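Outer membrane lipoprotein carrier protein LolA (PDB 2YZY) probably binds the acyl chains of lipoproteins and carries them toward the outer membrane, as LolA carriers do. Local coordinates at residues K17-G29 and L40-F53. Sequence-based numbering, arbitrary orientation.
Sequences KNLSTPWQATVQG and LLARVYALPQARLF
Trp-23 and Ala-46 face each other as a hydrogen-bonded pair in the antiparallel beta hairpin of strands 23-30 and 39-47, part of the curved beta structure of a LolA-like fold. Eight backbone hydrogen bonds run from this pair to Gly-29 and Leu-40. Strand 169-180 borders the hairpin on the Trp-23 strand and strand 52-59 on the other.

Follow the tryptophan outward. Its CG sits between the backbone N and the carbonyl carbon (chi1 58°), and chi2 of -92° turns the indole over Ala-46 across the strands. From CB the chain reaches the ring, where CD1 and CD2 lie somewhat farther from the Ala-46 methyl, while NE1 and CE2 sit closest, each 3.4 Å from Ala-46 CB, with CZ2 just behind. That methyl lies over the five-membered ring, 3.6 Å from its centroid, a CH-pi contact; Leu-19 CD1, from the same segment, lies over the opposite face, toward the rim. At the far end CZ3 and CH2 meet Val-44 CG1, CH2 at 4.0 Å, and CH2 also approaches the edge of the Phe-53 ring at CE1. Val-44 sends its other branch to Val-27, CG2 to CG2 at 3.8 Å.

On the opposite face of the hairpin from Trp-23, Gln-24 crosses Tyr-45, amide and ring planes 82° apart, with Gln-24 OE1 at the ring's edge, 3.3 Å from Tyr-45 CE1. Beyond the strands, Pro-48 CG packs on Leu-19 O, and a water accepts from Gln-49 N and donates to Ser-20 O, its oxygen 2.9 Å from each of those two atoms.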
loop_
_atom_site.group_PDB
_atom_site.type_symbol
_atom_site.label_atom_id
_atom_site.label_comp_id
_atom_site.label_asym_id
_atom_site.label_seq_id
_atom_site.Cartn_x
_atom_site.Cartn_y
_atom_site.Cartn_z
ATOM N N LYS A 17 13.882 -6.749 -2.716
ATOM C CA LYS A 17 15.088 -7.007 -1.938
ATOM C C LYS A 17 15.410 -5.836 -1.015
ATOM O O LYS A 17 15.840 -6.031 0.121
ATOM C CB LYS A 17 16.286 -7.257 -2.862
ATOM C CG LYS A 17 16.457 -8.694 -3.350
ATOM C CD LYS A 17 15.467 -9.090 -4.436
ATOM C CE LYS A 17 14.117 -9.487 -3.868
ATOM N NZ LYS A 17 13.206 -9.961 -4.944
ATOM N N ASN A 18 15.187 -4.622 -1.507
ATOM C CA ASN A 18 15.475 -3.413 -0.747
ATOM C C ASN A 18 14.529 -3.185 0.430
ATOM O O ASN A 18 14.863 -2.453 1.360
ATOM C CB ASN A 18 15.446 -2.197 -1.681
ATOM C CG ASN A 18 15.986 -0.943 -1.025
ATOM O OD1 ASN A 18 17.077 -0.949 -0.453
ATOM N ND2 ASN A 18 15.232 0.147 -1.116
ATOM N N LEU A 19 13.354 -3.807 0.388
ATOM C CA LEU A 19 12.378 -3.658 1.463
ATOM C C LEU A 19 12.158 -4.971 2.207
ATOM O O LEU A 19 11.035 -5.292 2.602
ATOM C CB LEU A 19 11.042 -3.162 0.904
ATOM C CG LEU A 19 11.042 -1.761 0.286
ATOM C CD1 LEU A 19 9.657 -1.440 -0.254
ATOM C CD2 LEU A 19 11.462 -0.740 1.333
ATOM N N SER A 20 13.237 -5.724 2.400
ATOM C CA SER A 20 13.166 -7.007 3.092
ATOM C C SER A 20 13.221 -6.856 4.613
ATOM O O SER A 20 13.003 -7.821 5.344
ATOM C CB SER A 20 14.299 -7.921 2.614
ATOM O OG SER A 20 15.566 -7.344 2.875
ATOM N N THR A 21 13.520 -5.648 5.085
ATOM C CA THR A 21 13.579 -5.372 6.519
ATOM C C THR A 21 12.334 -4.562 6.886
ATOM O O THR A 21 11.681 -3.995 6.013
ATOM C CB THR A 21 14.848 -4.576 6.895
ATOM O OG1 THR A 21 14.933 -3.396 6.089
ATOM C CG2 THR A 21 16.096 -5.432 6.681
ATOM N N PRO A 22 11.991 -4.491 8.182
ATOM C CA PRO A 22 10.803 -3.741 8.601
ATOM C C PRO A 22 10.777 -2.270 8.201
ATOM O O PRO A 22 11.797 -1.577 8.227
ATOM C CB PRO A 22 10.795 -3.916 10.120
ATOM C CG PRO A 22 11.498 -5.219 10.320
ATOM C CD PRO A 22 12.633 -5.142 9.338
ATOM N N TRP A 23 9.593 -1.801 7.831
ATOM C CA TRP A 23 9.427 -0.411 7.446
ATOM C C TRP A 23 7.990 0.034 7.657
ATOM O O TRP A 23 7.091 -0.786 7.842
ATOM C CB TRP A 23 9.832 -0.198 5.975
ATOM C CG TRP A 23 9.072 -1.035 4.978
ATOM C CD1 TRP A 23 9.425 -2.266 4.495
ATOM C CD2 TRP A 23 7.811 -0.715 4.373
ATOM N NE1 TRP A 23 8.460 -2.732 3.630
ATOM C CE2 TRP A 23 7.458 -1.802 3.539
ATOM C CE3 TRP A 23 6.944 0.383 4.459
ATOM C CZ2 TRP A 23 6.272 -1.824 2.798
ATOM C CZ3 TRP A 23 5.763 0.361 3.720
ATOM C CH2 TRP A 23 5.440 -0.739 2.901
ATOM N N GLN A 24 7.792 1.345 7.658
ATOM C CA GLN A 24 6.468 1.917 7.809
ATOM C C GLN A 24 6.395 3.144 6.924
ATOM O O GLN A 24 7.427 3.699 6.524
ATOM C CB GLN A 24 6.161 2.247 9.281
ATOM C CG GLN A 24 7.197 3.062 10.034
ATOM C CD GLN A 24 6.935 3.055 11.539
ATOM O OE1 GLN A 24 6.792 1.997 12.147
ATOM N NE2 GLN A 24 6.872 4.233 12.140
ATOM N N ALA A 25 5.176 3.550 6.588
ATOM C CA ALA A 25 4.993 4.693 5.713
ATOM C C ALA A 25 3.624 5.321 5.881
ATOM O O ALA A 25 2.751 4.784 6.563
ATOM C CB ALA A 25 5.180 4.259 4.261
ATOM N N THR A 26 3.459 6.478 5.256
ATOM C CA THR A 26 2.195 7.192 5.278
ATOM C C THR A 26 1.742 7.283 3.832
ATOM O O THR A 26 2.506 7.707 2.965
ATOM C CB THR A 26 2.366 8.608 5.843
ATOM O OG1 THR A 26 2.849 8.520 7.187
ATOM C CG2 THR A 26 1.030 9.367 5.821
ATOM N N VAL A 27 0.507 6.866 3.573
ATOM C CA VAL A 27 -0.042 6.910 2.224
ATOM C C VAL A 27 -1.166 7.934 2.204
ATOM O O VAL A 27 -2.051 7.914 3.058
ATOM C CB VAL A 27 -0.586 5.527 1.788
ATOM C CG1 VAL A 27 -1.221 5.631 0.405
ATOM C CG2 VAL A 27 0.549 4.499 1.758
ATOM N N GLN A 28 -1.117 8.840 1.236
ATOM C CA GLN A 28 -2.126 9.881 1.110
ATOM C C GLN A 28 -2.482 10.088 -0.349
ATOM O O GLN A 28 -1.618 10.047 -1.220
ATOM C CB GLN A 28 -1.602 11.192 1.700
ATOM C CG GLN A 28 -2.556 12.367 1.549
ATOM C CD GLN A 28 -2.013 13.637 2.175
ATOM O OE1 GLN A 28 -0.899 14.066 1.871
ATOM N NE2 GLN A 28 -2.802 14.250 3.050
ATOM N N GLY A 29 -3.760 10.308 -0.620
ATOM C CA GLY A 29 -4.162 10.528 -1.995
ATOM C C GLY A 29 -5.653 10.709 -2.133
ATOM O O GLY A 29 -6.357 10.947 -1.151
ATOM N N LEU A 40 -7.921 9.787 0.931
ATOM C CA LEU A 40 -7.544 8.584 1.655
ATOM C C LEU A 40 -6.236 8.884 2.379
ATOM O O LEU A 40 -5.307 9.447 1.798
ATOM C CB LEU A 40 -7.336 7.406 0.696
ATOM C CG LEU A 40 -6.930 6.079 1.347
ATOM C CD1 LEU A 40 -8.091 5.534 2.158
ATOM C CD2 LEU A 40 -6.526 5.075 0.278
ATOM N N LEU A 41 -6.176 8.533 3.658
ATOM C CA LEU A 41 -4.963 8.733 4.438
ATOM C C LEU A 41 -4.804 7.511 5.321
ATOM O O LEU A 41 -5.750 7.101 5.990
ATOM C CB LEU A 41 -5.051 9.991 5.304
ATOM C CG LEU A 41 -3.800 10.286 6.146
ATOM C CD1 LEU A 41 -2.611 10.574 5.231
ATOM C CD2 LEU A 41 -4.049 11.485 7.048
ATOM N N ALA A 42 -3.614 6.924 5.322
ATOM C CA ALA A 42 -3.386 5.742 6.133
ATOM C C ALA A 42 -1.918 5.551 6.467
ATOM O O ALA A 42 -1.039 6.097 5.804
ATOM C CB ALA A 42 -3.901 4.513 5.395
ATOM N N ARG A 43 -1.660 4.790 7.523
ATOM C CA ARG A 43 -0.290 4.470 7.895
ATOM C C ARG A 43 -0.130 3.000 7.537
ATOM O O ARG A 43 -1.055 2.207 7.711
ATOM C CB ARG A 43 -0.044 4.676 9.390
ATOM C CG ARG A 43 -0.018 6.135 9.835
ATOM C CD ARG A 43 0.510 6.236 11.263
ATOM N NE ARG A 43 0.610 7.611 11.748
ATOM C CZ ARG A 43 -0.339 8.239 12.437
ATOM N NH1 ARG A 43 -1.477 7.620 12.732
ATOM N NH2 ARG A 43 -0.137 9.483 12.850
ATOM N N VAL A 44 1.038 2.643 7.021
ATOM C CA VAL A 44 1.310 1.270 6.610
ATOM C C VAL A 44 2.519 0.717 7.363
ATOM O O VAL A 44 3.493 1.429 7.587
ATOM C CB VAL A 44 1.564 1.215 5.091
ATOM C CG1 VAL A 44 1.844 -0.202 4.658
ATOM C CG2 VAL A 44 0.356 1.784 4.344
ATOM N N TYR A 45 2.440 -0.555 7.750
ATOM C CA TYR A 45 3.503 -1.218 8.501
ATOM C C TYR A 45 3.829 -2.560 7.880
ATOM O O TYR A 45 2.929 -3.322 7.528
ATOM C CB TYR A 45 3.056 -1.439 9.947
ATOM C CG TYR A 45 2.756 -0.155 10.668
ATOM C CD1 TYR A 45 3.747 0.506 11.390
ATOM C CD2 TYR A 45 1.498 0.444 10.564
ATOM C CE1 TYR A 45 3.500 1.734 11.988
ATOM C CE2 TYR A 45 1.243 1.673 11.153
ATOM C CZ TYR A 45 2.247 2.310 11.861
ATOM O OH TYR A 45 1.998 3.539 12.426
ATOM N N ALA A 46 5.119 -2.858 7.772
ATOM C CA ALA A 46 5.541 -4.119 7.181
ATOM C C ALA A 46 6.643 -4.804 7.972
ATOM O O ALA A 46 7.628 -4.179 8.355
ATOM C CB ALA A 46 6.021 -3.883 5.747
ATOM N N LEU A 47 6.452 -6.097 8.216
ATOM C CA LEU A 47 7.434 -6.928 8.902
ATOM C C LEU A 47 7.574 -8.117 7.949
ATOM O O LEU A 47 6.987 -9.178 8.162
ATOM C CB LEU A 47 6.904 -7.371 10.272
ATOM C CG LEU A 47 7.864 -8.142 11.188
ATOM C CD1 LEU A 47 9.181 -7.393 11.326
ATOM C CD2 LEU A 47 7.215 -8.337 12.547
ATOM N N PRO A 48 8.347 -7.934 6.863
ATOM C CA PRO A 48 8.598 -8.941 5.824
ATOM C C PRO A 48 8.970 -10.343 6.287
ATOM O O PRO A 48 8.403 -11.323 5.811
ATOM C CB PRO A 48 9.705 -8.304 4.990
ATOM C CG PRO A 48 9.402 -6.846 5.100
ATOM C CD PRO A 48 9.098 -6.700 6.574
ATOM N N GLN A 49 9.921 -10.441 7.208
ATOM C CA GLN A 49 10.361 -11.745 7.691
ATOM C C GLN A 49 9.242 -12.569 8.324
ATOM O O GLN A 49 9.274 -13.802 8.286
ATOM C CB GLN A 49 11.515 -11.574 8.682
ATOM C CG GLN A 49 12.143 -12.883 9.127
ATOM C CD GLN A 49 13.498 -12.683 9.776
ATOM O OE1 GLN A 49 13.628 -11.965 10.767
ATOM N NE2 GLN A 49 14.522 -13.320 9.214
ATOM N N ALA A 50 8.249 -11.894 8.894
ATOM C CA ALA A 50 7.126 -12.580 9.527
ATOM C C ALA A 50 5.909 -12.608 8.606
ATOM O O ALA A 50 4.849 -13.113 8.979
ATOM C CB ALA A 50 6.769 -11.890 10.843
ATOM N N ARG A 51 6.071 -12.070 7.401
ATOM C CA ARG A 51 4.983 -12.010 6.432
ATOM C C ARG A 51 3.769 -11.313 7.036
ATOM O O ARG A 51 2.634 -11.746 6.847
ATOM C CB ARG A 51 4.590 -13.416 5.962
ATOM C CG ARG A 51 5.627 -14.097 5.081
ATOM C CD ARG A 51 5.040 -15.343 4.424
ATOM N NE ARG A 51 5.964 -15.963 3.479
ATOM C CZ ARG A 51 7.107 -16.548 3.822
ATOM N NH1 ARG A 51 7.474 -16.594 5.095
ATOM N NH2 ARG A 51 7.883 -17.087 2.891
ATOM N N LEU A 52 4.024 -10.230 7.764
ATOM C CA LEU A 52 2.971 -9.451 8.404
ATOM C C LEU A 52 2.899 -8.055 7.801
ATOM O O LEU A 52 3.921 -7.419 7.562
ATOM C CB LEU A 52 3.224 -9.331 9.906
ATOM C CG LEU A 52 3.142 -10.578 10.784
ATOM C CD1 LEU A 52 3.319 -10.161 12.241
ATOM C CD2 LEU A 52 1.799 -11.271 10.596
ATOM N N PHE A 53 1.679 -7.578 7.582
ATOM C CA PHE A 53 1.448 -6.261 6.995
ATOM C C PHE A 53 0.239 -5.659 7.715
ATOM O O PHE A 53 -0.722 -6.366 8.004
ATOM C CB PHE A 53 1.135 -6.435 5.506
ATOM C CG PHE A 53 1.235 -5.175 4.694
ATOM C CD1 PHE A 53 2.469 -4.587 4.443
ATOM C CD2 PHE A 53 0.095 -4.615 4.122
ATOM C CE1 PHE A 53 2.570 -3.463 3.630
ATOM C CE2 PHE A 53 0.184 -3.491 3.306
ATOM C CZ PHE A 53 1.423 -2.915 3.058
HETATM O O HOH W 1 11.653 -8.199 7.867
#